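Local coordinates for interferon (Danio rerio, PDB 3PIV), which probably acts as a secreted type I interferon-like cytokine that binds a cell-surface receptor in antiviral defence, at residues H64-R69 and E138-V143. Sequence-based numbering, arbitrary orientation.
Sequences HLMDAR and EQIRRV
Ile140 of helix 134-158 sets its CG2 methyl against both Leu65 and Met66 in the last turn of helix 48-66. Its CB points toward that helix, and the side chain forks there. The CG2 branch, anti to the backbone N, does nearly all the touching: Ile140 CG2 lies 3.6 Å from Leu65 CD2, with Leu65 CG a little farther off. The same Ile140 CG2 also reaches Met66 SD at 4.1 Å. The other branch brings Ile140 CG1 only to the margin of Leu65 CD2, 4.2 Å away, and CD1 at its tip points back away from helix 48-66. Met66 leaves its backbone alongside the interface, but the bend at chi2 (-66°) brings SD up to Ile140 CG2. Leu123 and Leu127 of helix 111-129 pack on Leu65, Leu127 also on Ile140, while Phe85 and Leu86 of helix 79-101 cover Met66, so four helices of the bundle converge here. Arg141 turns its end away; its NH1 bonds in the guanidinium plane to the syn lone pair of Glu138 OE1 (3.0 Å). With only aliphatic carbons and a thioether sulfur meeting, the two helices are joined here by dispersion and the exclusion of water, as in the core of a four-helix cytokine.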
loop_
_atom_site.group_PDB
_atom_site.type_symbol
_atom_site.label_atom_id
_atom_site.label_comp_id
_atom_site.label_asym_id
_atom_site.label_seq_id
_atom_site.Cartn_x
_atom_site.Cartn_y
_atom_site.Cartn_z
ATOM N N HIS A 64 6.153 3.717 -3.526
ATOM C CA HIS A 64 7.036 4.845 -3.302
ATOM C C HIS A 64 7.733 4.775 -1.955
ATOM O O HIS A 64 8.925 5.099 -1.843
ATOM C CB HIS A 64 6.259 6.144 -3.471
ATOM C CG HIS A 64 5.771 6.351 -4.871
ATOM N ND1 HIS A 64 4.679 7.128 -5.179
ATOM C CD2 HIS A 64 6.237 5.864 -6.049
ATOM C CE1 HIS A 64 4.494 7.123 -6.493
ATOM N NE2 HIS A 64 5.425 6.363 -7.040
ATOM N N LEU A 65 6.995 4.330 -0.944
ATOM C CA LEU A 65 7.536 4.208 0.411
ATOM C C LEU A 65 8.653 3.177 0.456
ATOM O O LEU A 65 9.680 3.380 1.120
ATOM C CB LEU A 65 6.423 3.802 1.388
ATOM C CG LEU A 65 6.770 3.674 2.873
ATOM C CD1 LEU A 65 7.376 4.959 3.406
ATOM C CD2 LEU A 65 5.547 3.282 3.686
ATOM N N MET A 66 8.455 2.070 -0.258
ATOM C CA MET A 66 9.321 0.892 -0.123
ATOM C C MET A 66 10.527 0.959 -1.050
ATOM O O MET A 66 11.494 0.233 -0.866
ATOM C CB MET A 66 8.526 -0.394 -0.386
ATOM C CG MET A 66 7.470 -0.700 0.694
ATOM S SD MET A 66 8.189 -1.081 2.294
ATOM C CE MET A 66 8.760 -2.761 2.070
ATOM N N ASP A 67 10.445 1.832 -2.051
ATOM C CA ASP A 67 11.494 2.013 -3.051
ATOM C C ASP A 67 12.576 2.890 -2.441
ATOM O O ASP A 67 12.767 4.025 -2.867
ATOM C CB ASP A 67 10.888 2.689 -4.297
ATOM C CG ASP A 67 11.870 2.778 -5.483
ATOM O OD1 ASP A 67 12.896 2.066 -5.488
ATOM O OD2 ASP A 67 11.601 3.565 -6.425
ATOM N N ALA A 68 13.271 2.366 -1.435
ATOM C CA ALA A 68 14.173 3.183 -0.625
ATOM C C ALA A 68 15.446 2.439 -0.218
ATOM O O ALA A 68 15.923 2.575 0.902
ATOM C CB ALA A 68 13.438 3.710 0.624
ATOM N N ARG A 69 15.980 1.646 -1.136
ATOM C CA ARG A 69 17.200 0.896 -0.894
ATOM C C ARG A 69 18.297 1.768 -0.274
ATOM O O ARG A 69 19.002 1.339 0.626
ATOM C CB ARG A 69 17.668 0.262 -2.196
ATOM C CG ARG A 69 17.039 0.912 -3.446
ATOM C CD ARG A 69 15.500 0.660 -3.671
ATOM N NE ARG A 69 15.307 0.071 -4.995
ATOM C CZ ARG A 69 15.309 -1.242 -5.243
ATOM N NH1 ARG A 69 15.475 -2.130 -4.246
ATOM N NH2 ARG A 69 15.148 -1.667 -6.492
ATOM N N GLU A 138 10.729 -1.703 10.384
ATOM C CA GLU A 138 9.861 -2.817 10.742
ATOM C C GLU A 138 8.443 -2.356 11.068
ATOM O O GLU A 138 7.481 -3.077 10.803
ATOM C CB GLU A 138 10.469 -3.633 11.881
ATOM C CG GLU A 138 11.707 -4.395 11.470
ATOM C CD GLU A 138 11.412 -5.512 10.470
ATOM O OE1 GLU A 138 10.220 -5.845 10.264
ATOM O OE2 GLU A 138 12.374 -6.073 9.900
ATOM N N GLN A 139 8.309 -1.151 11.610
ATOM C CA GLN A 139 6.983 -0.575 11.771
ATOM C C GLN A 139 6.362 -0.343 10.398
ATOM O O GLN A 139 5.224 -0.733 10.163
ATOM C CB GLN A 139 7.027 0.725 12.554
ATOM C CG GLN A 139 7.226 0.505 14.028
ATOM C CD GLN A 139 6.169 -0.423 14.600
ATOM O OE1 GLN A 139 4.994 -0.059 14.686
ATOM N NE2 GLN A 139 6.584 -1.625 15.003
ATOM N N ILE A 140 7.106 0.284 9.488
ATOM C CA ILE A 140 6.578 0.520 8.148
ATOM C C ILE A 140 6.136 -0.800 7.496
ATOM O O ILE A 140 5.040 -0.894 6.942
ATOM C CB ILE A 140 7.585 1.287 7.242
ATOM C CG1 ILE A 140 7.403 2.801 7.397
ATOM C CG2 ILE A 140 7.383 0.924 5.776
ATOM C CD1 ILE A 140 7.249 3.294 8.807
ATOM N N ARG A 141 6.983 -1.817 7.588
ATOM C CA ARG A 141 6.676 -3.129 7.052
ATOM C C ARG A 141 5.397 -3.728 7.682
ATOM O O ARG A 141 4.521 -4.252 6.978
ATOM C CB ARG A 141 7.878 -4.042 7.263
ATOM C CG ARG A 141 7.697 -5.443 6.780
ATOM C CD ARG A 141 9.019 -6.164 6.820
ATOM N NE ARG A 141 8.877 -7.579 6.523
ATOM C CZ ARG A 141 9.161 -8.552 7.379
ATOM N NH1 ARG A 141 9.609 -8.258 8.588
ATOM N NH2 ARG A 141 9.011 -9.817 7.014
ATOM N N ARG A 142 5.282 -3.644 9.002
ATOM C CA ARG A 142 4.071 -4.149 9.656
ATOM C C ARG A 142 2.845 -3.359 9.178
ATOM O O ARG A 142 1.804 -3.949 8.903
ATOM C CB ARG A 142 4.187 -4.094 11.177
ATOM C CG ARG A 142 2.911 -4.576 11.928
ATOM C CD ARG A 142 2.490 -5.973 11.499
ATOM N NE ARG A 142 1.214 -6.407 12.082
ATOM C CZ ARG A 142 0.017 -6.102 11.584
ATOM N NH1 ARG A 142 -0.082 -5.347 10.495
ATOM N NH2 ARG A 142 -1.090 -6.543 12.179
ATOM N N VAL A 143 2.986 -2.039 9.042
ATOM C CA VAL A 143 1.893 -1.177 8.574
ATOM C C VAL A 143 1.443 -1.542 7.154
ATOM O O VAL A 143 0.253 -1.641 6.883
ATOM C CB VAL A 143 2.256 0.332 8.636
ATOM C CG1 VAL A 143 1.320 1.157 7.755
ATOM C CG2 VAL A 143 2.213 0.838 10.077
#